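Local coordinates for protein toxin PAU_02230 (Photorhabdus asymbiotica subsp. asymbiotica ATCC 43949, PDB 6HV6) that acts as a bacterial toxin, its chain combining a helical region with an antiparallel six-stranded sheet, at residues Q121-F125 and T145-L150; N82-M86 and I134-I138; R75-N79 and S129-K133. The protein carries 1 engineered substitution. All blocks are in the same frame, centred on the assembly; numbering follows the deposited sequence.

Contact 1 of 3, residues Q121-F125 and T145-L150; sequences QYDNF and TTKGVL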
# COMPACT_ATOMS: atom_id res chain seq x y z
N GLN A 121 16.37 32.81 1.21
CA GLN A 121 17.69 32.73 1.81
C GLN A 121 18.30 31.33 1.71
O GLN A 121 19.44 31.15 2.13
CB GLN A 121 17.64 33.20 3.27
CG GLN A 121 16.63 32.48 4.14
CD GLN A 121 15.29 33.20 4.22
OE1 GLN A 121 14.64 33.46 3.21
NE2 GLN A 121 14.87 33.50 5.44
N TYR A 122 17.59 30.35 1.15
CA TYR A 122 18.18 29.04 0.90
C TYR A 122 18.35 28.74 -0.58
O TYR A 122 18.58 27.58 -0.95
CB TYR A 122 17.34 27.96 1.58
CG TYR A 122 17.26 28.24 3.06
CD1 TYR A 122 18.27 27.80 3.91
CD2 TYR A 122 16.22 28.97 3.59
CE1 TYR A 122 18.21 28.06 5.26
CE2 TYR A 122 16.16 29.24 4.95
CZ TYR A 122 17.17 28.79 5.78
OH TYR A 122 17.13 29.03 7.12
N ASP A 123 18.26 29.78 -1.43
CA ASP A 123 18.32 29.58 -2.87
C ASP A 123 19.62 28.91 -3.29
O ASP A 123 19.67 28.27 -4.35
CB ASP A 123 18.20 30.91 -3.59
CG ASP A 123 16.77 31.43 -3.66
OD1 ASP A 123 15.81 30.64 -3.48
OD2 ASP A 123 16.61 32.62 -3.90
N ASN A 124 20.68 29.06 -2.50
CA ASN A 124 21.94 28.44 -2.87
C ASN A 124 21.83 26.92 -2.95
O ASN A 124 22.66 26.28 -3.60
CB ASN A 124 23.03 28.83 -1.87
CG ASN A 124 22.89 28.09 -0.56
OD1 ASN A 124 22.05 28.43 0.27
ND2 ASN A 124 23.70 27.05 -0.37
N PHE A 125 20.83 26.33 -2.29
CA PHE A 125 20.65 24.89 -2.38
C PHE A 125 19.97 24.48 -3.68
O PHE A 125 20.06 23.31 -4.06
CB PHE A 125 19.81 24.37 -1.19
CG PHE A 125 20.50 24.50 0.13
CD1 PHE A 125 21.82 24.16 0.27
CD2 PHE A 125 19.81 24.97 1.24
CE1 PHE A 125 22.47 24.27 1.50
CE2 PHE A 125 20.46 25.09 2.46
CZ PHE A 125 21.79 24.75 2.58
N THR A 145 16.90 24.23 11.09
CA THR A 145 16.08 24.88 10.07
C THR A 145 16.54 24.47 8.69
O THR A 145 15.74 24.11 7.82
CB THR A 145 16.17 26.40 10.24
OG1 THR A 145 15.73 26.75 11.56
CG2 THR A 145 15.28 27.11 9.22
N THR A 146 17.86 24.48 8.47
CA THR A 146 18.41 24.23 7.15
C THR A 146 18.16 22.79 6.73
O THR A 146 17.82 22.53 5.57
CB THR A 146 19.91 24.57 7.18
OG1 THR A 146 20.05 25.92 7.60
CG2 THR A 146 20.56 24.41 5.82
N LYS A 147 18.32 21.84 7.66
CA LYS A 147 17.96 20.46 7.37
C LYS A 147 16.49 20.35 6.96
O LYS A 147 16.16 19.66 5.99
CB LYS A 147 18.25 19.58 8.59
CG LYS A 147 19.76 19.41 8.94
CD LYS A 147 19.92 18.26 9.94
CE LYS A 147 21.23 18.32 10.74
NZ LYS A 147 22.47 18.35 9.89
N GLY A 148 15.58 21.04 7.67
CA GLY A 148 14.18 21.00 7.28
C GLY A 148 13.96 21.52 5.87
O GLY A 148 13.27 20.90 5.06
N VAL A 149 14.58 22.67 5.55
CA VAL A 149 14.53 23.22 4.20
C VAL A 149 15.00 22.19 3.18
O VAL A 149 14.38 21.98 2.14
CB VAL A 149 15.37 24.51 4.11
CG1 VAL A 149 15.62 24.89 2.66
CG2 VAL A 149 14.68 25.66 4.86
N LEU A 150 16.13 21.53 3.47
CA LEU A 150 16.68 20.54 2.55
C LEU A 150 15.73 19.38 2.37
O LEU A 150 15.53 18.90 1.24
CB LEU A 150 18.04 20.04 3.06
CG LEU A 150 19.19 21.03 2.86
CD1 LEU A 150 20.40 20.68 3.76
CD2 LEU A 150 19.60 21.09 1.38
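The ring of Tyr122 carries a methyl over one face in a CH-pi contact, Val149 CG2 standing 3.8 Å from the ring centroid and 11° off its normal, while at the ring edge, near the ring plane, Thr146 OG1 approaches CE1. The ring of Phe125 is covered on both faces: Leu150 CD2 makes a second CH-pi contact 3.9 Å from the centroid on one, offset toward the rim, and the side-chain oxygen OD1 of its own neighbour Asn124 sits above the centre of the other. At the Phe125 edge the methyl Thr146 CG2 comes to 3.4 Å from CE2 and nearly as close to CZ. Thr146 thus serves both rings with different branches. Its OG1 lies beside the backbone N (chi1 -57°), which leaves CG2 anti to that N; the hydroxyl meets the tyrosine and the methyl the phenylalanine, and the hydroxyl is also hydrogen-bonded to Asp143 OD1. These contacts join a loop to a helix: residues 121-125 belong to the connection between helix 101-115 and helix 130-138, and 145-150 form an early part of the long helix 144-176. Thr145, Thr146, Val149 and Leu150 lie on neighbouring turns of that helix, the i, i+4 pairs Thr145-Val149 and Thr146-Leu150 being joined by backbone hydrogen bonds. Val149 splits its branches: CG2 rests on the tyrosine face, whereas CG1 touches Tyr122 CB at 3.7 Å and reaches obliquely toward Phe125 CD2. Beyond the ring, Tyr122 OH meets Thr145 CG2 at 3.4 Å, a methyl against the phenolic oxygen. A backbone hydrogen bond of 2.9 Å from Phe125 N to Tyr122 O accompanies the turn from which both aromatic side chains reach the helix, where they also touch Lys153.

Contact 2 of 3, residues N82-M86 and I134-I138; sequences NFDTM and IERYI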
# COMPACT_ATOMS: atom_id res chain seq x y z
N ASN A 82 24.44 7.43 2.21
CA ASN A 82 24.05 8.76 2.67
C ASN A 82 22.54 8.89 2.75
O ASN A 82 22.02 9.51 3.68
CB ASN A 82 24.64 9.83 1.75
CG ASN A 82 26.14 9.95 1.88
OD1 ASN A 82 26.72 9.38 2.80
ND2 ASN A 82 26.77 10.70 0.98
N PHE A 83 21.81 8.32 1.79
CA PHE A 83 20.36 8.33 1.86
C PHE A 83 19.87 7.69 3.15
O PHE A 83 19.02 8.25 3.85
CB PHE A 83 19.77 7.62 0.64
CG PHE A 83 18.26 7.60 0.62
CD1 PHE A 83 17.55 8.65 0.07
CD2 PHE A 83 17.56 6.51 1.13
CE1 PHE A 83 16.17 8.63 0.04
CE2 PHE A 83 16.17 6.49 1.10
CZ PHE A 83 15.48 7.55 0.56
N ASP A 84 20.41 6.51 3.49
CA ASP A 84 20.00 5.83 4.72
C ASP A 84 20.32 6.66 5.95
O ASP A 84 19.50 6.75 6.88
CB ASP A 84 20.68 4.46 4.80
CG ASP A 84 20.29 3.52 3.65
OD1 ASP A 84 19.21 3.71 3.05
OD2 ASP A 84 21.06 2.58 3.36
N THR A 85 21.49 7.30 5.99
CA THR A 85 21.83 8.19 7.10
C THR A 85 20.82 9.33 7.22
O THR A 85 20.37 9.66 8.33
CB THR A 85 23.24 8.75 6.90
OG1 THR A 85 24.18 7.67 6.94
CG2 THR A 85 23.59 9.73 8.00
N MET A 86 20.44 9.94 6.10
CA MET A 86 19.46 11.02 6.15
C MET A 86 18.12 10.53 6.68
O MET A 86 17.49 11.20 7.51
CB MET A 86 19.29 11.63 4.76
CG MET A 86 18.04 12.49 4.64
SD MET A 86 17.82 13.12 2.96
CE MET A 86 17.26 11.63 2.14
N ILE A 134 21.77 15.80 0.00
CA ILE A 134 21.80 14.80 1.07
C ILE A 134 23.06 14.96 1.91
O ILE A 134 23.01 14.93 3.14
CB ILE A 134 21.69 13.38 0.47
CG1 ILE A 134 20.32 13.16 -0.20
CG2 ILE A 134 21.89 12.34 1.55
CD1 ILE A 134 20.27 11.85 -0.97
N GLU A 135 24.22 15.15 1.26
CA GLU A 135 25.46 15.38 2.01
C GLU A 135 25.33 16.57 2.94
O GLU A 135 25.79 16.52 4.09
CB GLU A 135 26.63 15.62 1.06
CG GLU A 135 27.17 14.40 0.38
CD GLU A 135 28.37 14.74 -0.49
OE1 GLU A 135 28.90 15.87 -0.36
OE2 GLU A 135 28.78 13.88 -1.30
N ARG A 136 24.74 17.67 2.47
CA ARG A 136 24.56 18.84 3.32
C ARG A 136 23.58 18.54 4.45
O ARG A 136 23.80 18.96 5.60
CB ARG A 136 24.09 20.03 2.49
CG ARG A 136 25.04 20.40 1.35
CD ARG A 136 26.40 20.85 1.90
NE ARG A 136 26.25 22.15 2.54
CZ ARG A 136 26.60 22.42 3.79
NH1 ARG A 136 27.16 21.49 4.54
NH2 ARG A 136 26.41 23.64 4.28
N TYR A 137 22.52 17.80 4.16
CA TYR A 137 21.55 17.46 5.20
C TYR A 137 22.23 16.71 6.34
O TYR A 137 22.02 17.01 7.52
CB TYR A 137 20.43 16.63 4.60
CG TYR A 137 19.33 16.23 5.58
CD1 TYR A 137 19.52 15.21 6.52
CD2 TYR A 137 18.09 16.85 5.53
CE1 TYR A 137 18.49 14.84 7.39
CE2 TYR A 137 17.07 16.50 6.39
CZ TYR A 137 17.27 15.50 7.32
OH TYR A 137 16.22 15.17 8.17
N ILE A 138 23.04 15.70 5.99
CA ILE A 138 23.63 14.87 7.03
C ILE A 138 24.85 15.52 7.67
O ILE A 138 25.33 15.02 8.68
CB ILE A 138 23.98 13.47 6.49
CG1 ILE A 138 25.08 13.53 5.44
CG2 ILE A 138 22.75 12.82 5.88
CD1 ILE A 138 25.40 12.16 4.87
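Helices 80-93 and 130-138 pack side by side in the helical part of the chain, the axes of the two short segments 9.3 Å apart at closest approach and crossing at 42°; Met86, Ile134 and Ile138 make up much of the interface, with Asn82 and Tyr137. Ile134 and Ile138, one turn apart, both point at helix 80-93. With Ile134 CG1 beside the backbone N (chi1 -65°), CG2 falls anti to that N and lies against Asn82, 3.5 Å from the carbonyl O and 3.7 Å from CB. The other branch, through CG1, meets Met86 SD at 4.0 Å, and CD1 comes to the edge of the Phe83 ring. Ile138 CG2 packs on Met86, at its backbone N and CB, and on the methyl Thr85 CG2, while its CD1 reaches Asn82 OD1. Met86 also lies over a face of the Tyr137 ring: CG is 3.8 Å from the centroid, displaced toward the rim, and SD stands 4.5 Å from it, a Met-aromatic contact. The two side chains cross at about a right angle. The phenol is fixed farther out by a hydrogen bond between Tyr137 OH and Tyr110 OH. Met154 of helix 144-176 touches both Met86 and Ile134, so that a third helix closes this small apolar core, as in an all-helical bundle.

Contact 3 of 3, residues R75-N79 and S129-K133; sequences RIKYN and SLDKK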
# COMPACT_ATOMS: atom_id res chain seq x y z
N ARG A 75 14.52 4.56 -12.16
CA ARG A 75 15.58 4.44 -11.17
C ARG A 75 16.23 5.79 -10.92
O ARG A 75 16.60 6.49 -11.87
CB ARG A 75 16.63 3.43 -11.64
CG ARG A 75 17.50 2.84 -10.53
CD ARG A 75 18.75 2.20 -11.09
NE ARG A 75 19.83 3.17 -11.19
CZ ARG A 75 20.13 3.87 -12.28
NH1 ARG A 75 19.44 3.69 -13.40
NH2 ARG A 75 21.13 4.74 -12.26
N ILE A 76 16.37 6.16 -9.65
CA ILE A 76 17.03 7.40 -9.26
C ILE A 76 18.45 7.06 -8.83
O ILE A 76 18.67 6.12 -8.07
CB ILE A 76 16.26 8.10 -8.13
CG1 ILE A 76 14.78 8.24 -8.50
CG2 ILE A 76 16.88 9.46 -7.86
CD1 ILE A 76 14.52 9.19 -9.65
N LYS A 77 19.42 7.83 -9.33
CA LYS A 77 20.81 7.68 -8.91
C LYS A 77 21.03 8.46 -7.61
O LYS A 77 20.76 9.66 -7.55
CB LYS A 77 21.75 8.18 -10.00
CG LYS A 77 23.21 7.81 -9.77
CD LYS A 77 24.11 9.04 -9.78
CE LYS A 77 25.56 8.66 -9.47
NZ LYS A 77 26.47 9.84 -9.54
N TYR A 78 21.52 7.78 -6.58
CA TYR A 78 21.83 8.43 -5.31
C TYR A 78 22.76 7.52 -4.51
O TYR A 78 22.83 6.32 -4.75
CB TYR A 78 20.56 8.74 -4.51
CG TYR A 78 19.81 7.50 -4.10
CD1 TYR A 78 18.95 6.87 -4.99
CD2 TYR A 78 19.96 6.96 -2.84
CE1 TYR A 78 18.28 5.73 -4.63
CE2 TYR A 78 19.30 5.81 -2.47
CZ TYR A 78 18.45 5.21 -3.37
OH TYR A 78 17.78 4.07 -3.02
N ASN A 79 23.46 8.12 -3.55
CA ASN A 79 24.31 7.36 -2.65
C ASN A 79 23.45 6.70 -1.59
O ASN A 79 22.87 7.38 -0.73
CB ASN A 79 25.36 8.27 -2.01
CG ASN A 79 26.38 7.49 -1.20
OD1 ASN A 79 26.06 6.93 -0.15
ND2 ASN A 79 27.60 7.43 -1.70
N SER A 129 22.96 19.05 -6.73
CA SER A 129 22.46 17.72 -7.04
C SER A 129 21.80 17.11 -5.81
O SER A 129 22.00 17.56 -4.68
CB SER A 129 23.60 16.81 -7.50
OG SER A 129 24.46 16.57 -6.41
N LEU A 130 21.01 16.06 -6.05
CA LEU A 130 20.37 15.35 -4.94
C LEU A 130 21.42 14.84 -3.94
O LEU A 130 21.31 15.08 -2.73
CB LEU A 130 19.53 14.18 -5.48
CG LEU A 130 18.85 13.29 -4.45
CD1 LEU A 130 17.97 14.13 -3.54
CD2 LEU A 130 18.04 12.19 -5.12
N ASP A 131 22.45 14.16 -4.43
CA ASP A 131 23.47 13.64 -3.52
C ASP A 131 24.13 14.76 -2.71
O ASP A 131 24.47 14.57 -1.54
CB ASP A 131 24.53 12.86 -4.30
CG ASP A 131 24.19 11.39 -4.40
OD1 ASP A 131 23.62 10.85 -3.44
OD2 ASP A 131 24.48 10.78 -5.44
N LYS A 132 24.34 15.92 -3.33
CA LYS A 132 24.93 17.04 -2.61
C LYS A 132 23.98 17.55 -1.53
O LYS A 132 24.40 17.79 -0.39
CB LYS A 132 25.27 18.17 -3.58
CG LYS A 132 26.14 19.25 -2.95
CD LYS A 132 27.34 18.61 -2.27
CE LYS A 132 28.45 19.62 -2.03
NZ LYS A 132 29.67 18.91 -1.57
N LYS A 133 22.70 17.72 -1.87
CA LYS A 133 21.69 18.08 -0.86
C LYS A 133 21.68 17.09 0.30
O LYS A 133 21.56 17.48 1.46
CB LYS A 133 20.30 18.15 -1.51
CG LYS A 133 20.10 19.31 -2.50
CD LYS A 133 18.60 19.46 -2.80
CE LYS A 133 18.29 20.72 -3.63
NZ LYS A 133 18.63 20.53 -5.08
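Residues 75-79 run in an irregular extended backbone past the first turn of helix 130-138, Tyr78 CA lying 5.7 Å from Asp131 CA. Two helix N-termini meet here: Asn79 is the N-cap of helix 80-93 and Ser129 that of helix 130-138. In the second cap Ser129 OG accepts from Lys132 N at 3.2 Å. In the first, Asn79 OD1 accepts from Asn82 N, and the same residue's backbone N is gripped across the contact by Asp131. That bond, Asn79 N to Asp131 OD1, is 2.7 Å long and nearly straight, with an N-H...O angle of 168°, and the oxygen offers its syn lone pair, on the side of OD2. An acidic side chain from one helix start thus holds the cap residue of another. The carboxylate also lies against the backbone of Tyr78, with OD2 3.5 Å from Tyr78 CA, and OD1 is 3.4 Å from Asn79 CB. Lys77 brings its charged end near the same carboxylate, its NZ 4.7 Å from Asp131 OD2, too far for a direct pair but consistent with a favourable electrostatic influence. An apolar patch borders this polar part. Leu130 points at the loop, and with CG anti to its backbone N (chi1 177°) it presents one methyl to two side chains, Ile76 and Tyr78; both of these also touch Ile161 of helix 144-176. The Tyr78 ring itself points elsewhere and meets Phe83. Leu130 CD2 lies 4.0 Å from Ile76 CG2 and 4.3 Å from Tyr78 CB.

How the contacts relate
All three contacts lie in the helical part of the chain, on the same side of its centre. Contact 2 has its centre about 10 Å from that of contact 3 and about 14 Å from that of contact 1; the centres of 1 and 3 are about 17 Å apart. Helix 130-138 serves contacts 2 and 3; helix 80-93, starting right after loop 75-79, completes contact 2, and helix 144-176 supplies one side of contact 1. First and second segments both come in the order 3, 2, 1 along the chain, so all pairs interleave. Lys147 NZ, probably hydrogen-bonded to Tyr137 O, joins contacts 1 and 2, Phe83 against Tyr78 joins 2 and 3, and Phe125 O against Lys133 CE joins 1 and 3, making one continuous packing unit.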